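Aldehyde dehydrogenase (Staphylococcus aureus, PDB 6K10) oxidises 4,4'-diaponeurosporen-4-al to 4,4'-diaponeurosporenoic acid with NAD+, a step in the biosynthesis of the protective carotenoid staphyloxanthin. Local coordinates at residues I184-G195 with A206-E217. The protein carries 1 engineered substitution. Numbering follows the deposited sequence.
Sequences IHLPFDYVFFTG and AASENLVPVTLE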
ATOM      1  N   ILE A 184      -0.585  14.468 -13.368  1.00 25.71           N
ATOM      2  CA  ILE A 184       0.134  13.957 -12.204  1.00 25.49           C
ATOM      3  C   ILE A 184       0.548  15.044 -11.226  1.00 28.54           C
ATOM      4  O   ILE A 184       0.918  14.728 -10.089  1.00 27.88           O
ATOM      5  CB  ILE A 184       1.376  13.148 -12.631  1.00 23.64           C
ATOM      6  CG1 ILE A 184       2.318  13.998 -13.484  1.00 22.97           C
ATOM      7  CG2 ILE A 184       0.961  11.886 -13.373  1.00 24.81           C
ATOM      8  CD1 ILE A 184       3.559  13.250 -13.937  1.00 25.66           C
ATOM      9  N   HIS A 185       0.501  16.311 -11.629  1.00 29.29           N
ATOM     10  CA  HIS A 185       0.788  17.417 -10.725  1.00 29.87           C
ATOM     11  C   HIS A 185      -0.454  17.935 -10.015  1.00 27.62           C
ATOM     12  O   HIS A 185      -0.340  18.834  -9.176  1.00 27.96           O
ATOM     13  CB  HIS A 185       1.466  18.561 -11.484  1.00 33.08           C
ATOM     14  CG  HIS A 185       2.869  18.255 -11.902  1.00 34.03           C
ATOM     15  ND1 HIS A 185       3.848  17.885 -11.005  1.00 36.73           N
ATOM     16  CD2 HIS A 185       3.459  18.263 -13.121  1.00 36.16           C
ATOM     17  CE1 HIS A 185       4.980  17.675 -11.653  1.00 36.88           C
ATOM     18  NE2 HIS A 185       4.772  17.900 -12.938  1.00 36.78           N
ATOM     19  N   LEU A 186      -1.634  17.394 -10.333  1.00 23.68           N
ATOM     20  CA  LEU A 186      -2.866  17.746  -9.649  1.00 23.53           C
ATOM     21  C   LEU A 186      -3.046  16.882  -8.405  1.00 26.05           C
ATOM     22  O   LEU A 186      -2.656  15.709  -8.394  1.00 23.67           O
ATOM     23  CB  LEU A 186      -4.061  17.567 -10.582  1.00 25.12           C
ATOM     24  CG  LEU A 186      -4.087  18.511 -11.784  1.00 30.65           C
ATOM     25  CD1 LEU A 186      -5.253  18.190 -12.707  1.00 31.43           C
ATOM     26  CD2 LEU A 186      -4.151  19.956 -11.316  1.00 33.20           C
ATOM     27  N   PRO A 187      -3.642  17.438  -7.321  1.00 26.67           N
ATOM     28  CA  PRO A 187      -3.752  16.691  -6.055  1.00 27.04           C
ATOM     29  C   PRO A 187      -4.859  15.641  -6.083  1.00 25.75           C
ATOM     30  O   PRO A 187      -5.833  15.699  -5.323  1.00 24.26           O
ATOM     31  CB  PRO A 187      -4.023  17.810  -5.043  1.00 29.69           C
ATOM     32  CG  PRO A 187      -4.805  18.807  -5.820  1.00 28.44           C
ATOM     33  CD  PRO A 187      -4.224  18.788  -7.216  1.00 28.76           C
ATOM     34  N   PHE A 188      -4.712  14.664  -6.976  1.00 23.47           N
ATOM     35  CA  PHE A 188      -5.582  13.498  -6.961  1.00 21.44           C
ATOM     36  C   PHE A 188      -5.499  12.803  -5.605  1.00 21.60           C
ATOM     37  O   PHE A 188      -4.509  12.915  -4.879  1.00 23.70           O
ATOM     38  CB  PHE A 188      -5.187  12.514  -8.064  1.00 20.22           C
ATOM     39  CG  PHE A 188      -5.692  12.884  -9.431  1.00 20.52           C
ATOM     40  CD1 PHE A 188      -6.951  12.486  -9.852  1.00 20.66           C
ATOM     41  CD2 PHE A 188      -4.899  13.613 -10.301  1.00 22.70           C
ATOM     42  CE1 PHE A 188      -7.413  12.816 -11.113  1.00 25.33           C
ATOM     43  CE2 PHE A 188      -5.357  13.947 -11.563  1.00 26.31           C
ATOM     44  CZ  PHE A 188      -6.614  13.548 -11.969  1.00 26.28           C
ATOM     45  N   ASP A 189      -6.558  12.075  -5.263  1.00 21.82           N
ATOM     46  CA  ASP A 189      -6.559  11.303  -4.028  1.00 22.54           C
ATOM     47  C   ASP A 189      -5.904   9.936  -4.187  1.00 22.33           C
ATOM     48  O   ASP A 189      -5.587   9.297  -3.178  1.00 25.43           O
ATOM     49  CB  ASP A 189      -7.991  11.147  -3.506  1.00 24.02           C
ATOM     50  CG  ASP A 189      -8.666  12.487  -3.262  1.00 25.70           C
ATOM     51  OD1 ASP A 189      -8.228  13.212  -2.344  1.00 25.69           O
ATOM     52  OD2 ASP A 189      -9.628  12.818  -3.988  1.00 23.58           O
ATOM     53  N   TYR A 190      -5.691   9.483  -5.422  1.00 19.63           N
ATOM     54  CA  TYR A 190      -4.955   8.258  -5.694  1.00 20.13           C
ATOM     55  C   TYR A 190      -4.519   8.278  -7.152  1.00 22.32           C
ATOM     56  O   TYR A 190      -5.219   8.820  -8.011  1.00 21.28           O
ATOM     57  CB  TYR A 190      -5.799   7.010  -5.402  1.00 20.31           C
ATOM     58  CG  TYR A 190      -4.974   5.782  -5.113  1.00 18.86           C
ATOM     59  CD1 TYR A 190      -4.486   4.991  -6.145  1.00 22.16           C
ATOM     60  CD2 TYR A 190      -4.675   5.415  -3.808  1.00 20.51           C
ATOM     61  CE1 TYR A 190      -3.722   3.867  -5.884  1.00 23.04           C
ATOM     62  CE2 TYR A 190      -3.916   4.294  -3.536  1.00 23.42           C
ATOM     63  CZ  TYR A 190      -3.442   3.524  -4.575  1.00 22.44           C
ATOM     64  OH  TYR A 190      -2.685   2.409  -4.295  1.00 19.64           O
ATOM     65  N   VAL A 191      -3.356   7.689  -7.425  1.00 20.79           N
ATOM     66  CA  VAL A 191      -2.840   7.571  -8.784  1.00 19.69           C
ATOM     67  C   VAL A 191      -2.525   6.108  -9.062  1.00 21.90           C
ATOM     68  O   VAL A 191      -1.782   5.476  -8.305  1.00 23.85           O
ATOM     69  CB  VAL A 191      -1.587   8.443  -9.000  1.00 19.91           C
ATOM     70  CG1 VAL A 191      -0.985   8.163 -10.363  1.00 21.44           C
ATOM     71  CG2 VAL A 191      -1.941   9.916  -8.867  1.00 22.68           C
ATOM     72  N   PHE A 192      -3.091   5.572 -10.141  1.00 20.20           N
ATOM     73  CA  PHE A 192      -2.852   4.202 -10.581  1.00 19.92           C
ATOM     74  C   PHE A 192      -2.169   4.260 -11.938  1.00 19.70           C
ATOM     75  O   PHE A 192      -2.720   4.837 -12.879  1.00 23.01           O
ATOM     76  CB  PHE A 192      -4.167   3.407 -10.654  1.00 20.34           C
ATOM     77  CG  PHE A 192      -3.978   1.934 -10.925  1.00 19.14           C
ATOM     78  CD1 PHE A 192      -3.592   1.480 -12.180  1.00 22.01           C
ATOM     79  CD2 PHE A 192      -4.185   1.004  -9.923  1.00 21.56           C
ATOM     80  CE1 PHE A 192      -3.415   0.134 -12.425  1.00 21.80           C
ATOM     81  CE2 PHE A 192      -4.011  -0.349 -10.167  1.00 20.44           C
ATOM     82  CZ  PHE A 192      -3.626  -0.781 -11.419  1.00 19.49           C
ATOM     83  N   PHE A 193      -0.980   3.663 -12.039  1.00 19.48           N
ATOM     84  CA  PHE A 193      -0.158   3.756 -13.239  1.00 21.90           C
ATOM     85  C   PHE A 193       0.347   2.384 -13.661  1.00 21.85           C
ATOM     86  O   PHE A 193       0.892   1.641 -12.841  1.00 22.78           O
ATOM     87  CB  PHE A 193       1.028   4.703 -13.020  1.00 20.40           C
ATOM     88  CG  PHE A 193       2.071   4.609 -14.097  1.00 23.39           C
ATOM     89  CD1 PHE A 193       1.954   5.355 -15.254  1.00 23.24           C
ATOM     90  CD2 PHE A 193       3.172   3.775 -13.955  1.00 25.57           C
ATOM     91  CE1 PHE A 193       2.899   5.267 -16.249  1.00 23.53           C
ATOM     92  CE2 PHE A 193       4.117   3.681 -14.949  1.00 24.93           C
ATOM     93  CZ  PHE A 193       3.988   4.433 -16.096  1.00 23.16           C
ATOM     94  N   THR A 194       0.179   2.064 -14.944  1.00 20.01           N
ATOM     95  CA  THR A 194       0.822   0.924 -15.585  1.00 23.30           C
ATOM     96  C   THR A 194       1.618   1.444 -16.768  1.00 22.56           C
ATOM     97  O   THR A 194       1.078   2.172 -17.606  1.00 22.42           O
ATOM     98  CB  THR A 194      -0.201  -0.118 -16.062  1.00 21.87           C
ATOM     99  OG1 THR A 194      -0.990  -0.564 -14.954  1.00 27.28           O
ATOM    100  CG2 THR A 194       0.497  -1.325 -16.685  1.00 23.68           C
ATOM    101  N   GLY A 195       2.895   1.085 -16.826  1.00 25.34           N
ATOM    102  CA  GLY A 195       3.724   1.506 -17.946  1.00 25.38           C
ATOM    103  C   GLY A 195       5.198   1.281 -17.685  1.00 24.67           C
ATOM    104  O   GLY A 195       5.580   0.385 -16.922  1.00 26.04           O
ATOM    105  N   ALA A 206       6.142  13.126  -9.046  1.00 23.54           N
ATOM    106  CA  ALA A 206       5.110  14.158  -9.067  1.00 25.11           C
ATOM    107  C   ALA A 206       4.092  13.932  -7.958  1.00 25.32           C
ATOM    108  O   ALA A 206       3.707  14.870  -7.249  1.00 24.57           O
ATOM    109  CB  ALA A 206       4.421  14.180 -10.432  1.00 23.75           C
ATOM    110  N   ALA A 207       3.646  12.685  -7.796  1.00 21.07           N
ATOM    111  CA  ALA A 207       2.692  12.368  -6.739  1.00 21.50           C
ATOM    112  C   ALA A 207       3.284  12.626  -5.362  1.00 23.76           C
ATOM    113  O   ALA A 207       2.573  13.052  -4.444  1.00 25.87           O
ATOM    114  CB  ALA A 207       2.243  10.913  -6.863  1.00 22.76           C
ATOM    115  N   SER A 208       4.586  12.375  -5.196  1.00 21.45           N
ATOM    116  CA  SER A 208       5.204  12.521  -3.882  1.00 23.97           C
ATOM    117  C   SER A 208       5.143  13.963  -3.400  1.00 26.69           C
ATOM    118  O   SER A 208       4.983  14.221  -2.202  1.00 25.45           O
ATOM    119  CB  SER A 208       6.649  12.024  -3.918  1.00 26.55           C
ATOM    120  OG  SER A 208       7.494  12.952  -4.572  1.00 25.35           O
ATOM    121  N   GLU A 209       5.261  14.914  -4.328  1.00 24.34           N
ATOM    122  CA  GLU A 209       5.163  16.329  -3.992  1.00 28.01           C
ATOM    123  C   GLU A 209       3.841  16.664  -3.313  1.00 27.35           C
ATOM    124  O   GLU A 209       3.790  17.550  -2.450  1.00 27.07           O
ATOM    125  CB  GLU A 209       5.332  17.147  -5.271  1.00 27.62           C
ATOM    126  CG  GLU A 209       5.198  18.641  -5.122  1.00 34.13           C
ATOM    127  CD  GLU A 209       5.738  19.367  -6.336  1.00 35.52           C
ATOM    128  OE1 GLU A 209       5.935  18.706  -7.379  1.00 34.26           O
ATOM    129  OE2 GLU A 209       5.956  20.594  -6.254  1.00 38.61           O
ATOM    130  N   ASN A 210       2.768  15.963  -3.678  1.00 23.53           N
ATOM    131  CA  ASN A 210       1.432  16.237  -3.171  1.00 22.56           C
ATOM    132  C   ASN A 210       0.968  15.211  -2.144  1.00 25.59           C
ATOM    133  O   ASN A 210      -0.226  15.172  -1.821  1.00 21.78           O
ATOM    134  CB  ASN A 210       0.441  16.299  -4.335  1.00 27.12           C
ATOM    135  CG  ASN A 210       0.681  17.490  -5.241  1.00 32.33           C
ATOM    136  OD1 ASN A 210       0.989  18.585  -4.775  1.00 33.76           O
ATOM    137  ND2 ASN A 210       0.553  17.278  -6.547  1.00 33.63           N
ATOM    138  N   LEU A 211       1.879  14.382  -1.625  1.00 23.47           N
ATOM    139  CA  LEU A 211       1.543  13.335  -0.656  1.00 23.03           C
ATOM    140  C   LEU A 211       0.443  12.412  -1.186  1.00 24.19           C
ATOM    141  O   LEU A 211      -0.443  11.988  -0.445  1.00 23.07           O
ATOM    142  CB  LEU A 211       1.140  13.932   0.695  1.00 24.02           C
ATOM    143  CG  LEU A 211       2.221  14.679   1.481  1.00 25.63           C
ATOM    144  CD1 LEU A 211       1.646  15.279   2.759  1.00 25.12           C
ATOM    145  CD2 LEU A 211       3.387  13.752   1.795  1.00 23.17           C
ATOM    146  N   VAL A 212       0.512  12.105  -2.473  1.00 24.13           N
ATOM    147  CA  VAL A 212      -0.531  11.311  -3.141  1.00 22.14           C
ATOM    148  C   VAL A 212      -0.077   9.839  -3.127  1.00 21.81           C
ATOM    149  O   VAL A 212       1.026   9.548  -3.592  1.00 19.57           O
ATOM    150  CB  VAL A 212      -0.767  11.792  -4.573  1.00 21.18           C
ATOM    151  CG1 VAL A 212      -1.693  10.835  -5.299  1.00 19.27           C
ATOM    152  CG2 VAL A 212      -1.356  13.193  -4.566  1.00 25.16           C
ATOM    153  N   PRO A 213      -0.906   8.930  -2.616  1.00 21.23           N
ATOM    154  CA  PRO A 213      -0.542   7.506  -2.685  1.00 20.11           C
ATOM    155  C   PRO A 213      -0.710   6.974  -4.096  1.00 20.92           C
ATOM    156  O   PRO A 213      -1.530   7.462  -4.878  1.00 19.17           O
ATOM    157  CB  PRO A 213      -1.535   6.848  -1.721  1.00 18.96           C
ATOM    158  CG  PRO A 213      -2.740   7.728  -1.795  1.00 19.88           C
ATOM    159  CD  PRO A 213      -2.209   9.137  -1.970  1.00 21.66           C
ATOM    160  N   VAL A 214       0.090   5.960  -4.430  1.00 19.72           N
ATOM    161  CA  VAL A 214       0.120   5.436  -5.787  1.00 19.40           C
ATOM    162  C   VAL A 214       0.140   3.916  -5.785  1.00 19.96           C
ATOM    163  O   VAL A 214       0.513   3.265  -4.807  1.00 22.92           O
ATOM    164  CB  VAL A 214       1.339   5.927  -6.598  1.00 20.88           C
ATOM    165  CG1 VAL A 214       1.471   7.439  -6.542  1.00 21.55           C
ATOM    166  CG2 VAL A 214       2.593   5.230  -6.111  1.00 19.75           C
ATOM    167  N   THR A 215      -0.269   3.363  -6.921  1.00 19.14           N
ATOM    168  CA  THR A 215       0.063   2.007  -7.323  1.00 18.85           C
ATOM    169  C   THR A 215       0.795   2.093  -8.654  1.00 20.10           C
ATOM    170  O   THR A 215       0.323   2.756  -9.582  1.00 19.92           O
ATOM    171  CB  THR A 215      -1.187   1.132  -7.446  1.00 20.73           C
ATOM    172  OG1 THR A 215      -1.661   0.792  -6.136  1.00 22.11           O
ATOM    173  CG2 THR A 215      -0.872  -0.145  -8.210  1.00 20.73           C
ATOM    174  N   LEU A 216       1.956   1.450  -8.735  1.00 20.98           N
ATOM    175  CA  LEU A 216       2.781   1.468  -9.936  1.00 20.80           C
ATOM    176  C   LEU A 216       2.979   0.043 -10.431  1.00 23.28           C
ATOM    177  O   LEU A 216       3.502  -0.804  -9.699  1.00 23.67           O
ATOM    178  CB  LEU A 216       4.135   2.131  -9.666  1.00 18.60           C
ATOM    179  CG  LEU A 216       4.146   3.506  -8.996  1.00 21.96           C
ATOM    180  CD1 LEU A 216       5.577   3.909  -8.671  1.00 20.80           C
ATOM    181  CD2 LEU A 216       3.466   4.566  -9.857  1.00 24.16           C
ATOM    182  N   GLU A 217       2.557  -0.217 -11.666  1.00 20.76           N
ATOM    183  CA  GLU A 217       2.783  -1.485 -12.352  1.00 19.99           C
ATOM    184  C   GLU A 217       3.811  -1.219 -13.439  1.00 20.14           C
ATOM    185  O   GLU A 217       3.483  -0.616 -14.465  1.00 21.55           O
ATOM    186  CB  GLU A 217       1.479  -2.030 -12.947  1.00 22.25           C
ATOM    187  CG  GLU A 217       0.400  -2.357 -11.929  1.00 23.99           C
ATOM    188  CD  GLU A 217       0.538  -3.745 -11.329  1.00 28.08           C
ATOM    189  OE1 GLU A 217       1.361  -4.537 -11.834  1.00 29.10           O
ATOM    190  OE2 GLU A 217      -0.174  -4.050 -10.345  1.00 24.56           O
TER
HETATM  191  O   HOH W   1       3.617  17.276  -8.331  1.00 31.53           O
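Tyr-190 meets Pro-213 and Thr-215 across two neighbouring parallel strands, the outer elements of a beta-alpha-beta unit in the Rossmann-like domain of the aldehyde dehydrogenase fold. The axes of strands 190-194 and 214-217 lie 4.7 Å apart and diverge by only 4°. Five backbone hydrogen bonds, from Val-191 N to Pro-213 O through Gly-195 N to Glu-217 O, alternate in direction as parallel pairing requires. With CG anti to the backbone N (chi1 -156°), the Tyr-190 ring reaches across to the second strand. Pro-213 O sits above its centre, 3.8 Å from the ring plane, while CG of Pro-213 approaches CD2 of Tyr-190 at 3.6 Å. Thr-215 OG1 lies at the edge of the ring, in its plane, and shares a 2.7 Å hydrogen bond with Tyr-190 OH; either hydroxyl could donate. Thr-215 directs its other branch to Phe-192: the side chains run side by side, with Thr-215 CG2 3.7 Å from Phe-192 CE2. Phe-192 and Thr-215 share a sheet face with Thr-194 and Glu-217, the latter a predicted active-site residue, and Thr-430 of helix 425-430 touches both Phe-192 and Thr-215. Val-191, Phe-193, Val-214 and Leu-216 occupy the opposite face, toward the connecting helix 197-209, where the Leu-216 and Phe-193 side chains cross at a slant, Leu-216 CD2 lying 4.0 Å from Phe-193 CB. A Schellman motif with Leu-211 at C-prime ends that helix, and Asn-210 ND2 gives His-185 O a weak bond bent to 136° at the hydrogen. One water joins this end: in the plane of the His-185 ring, it lies 2.8 Å from His-185 ND1 and donates to both Ala-206 O and Glu-209 OE1.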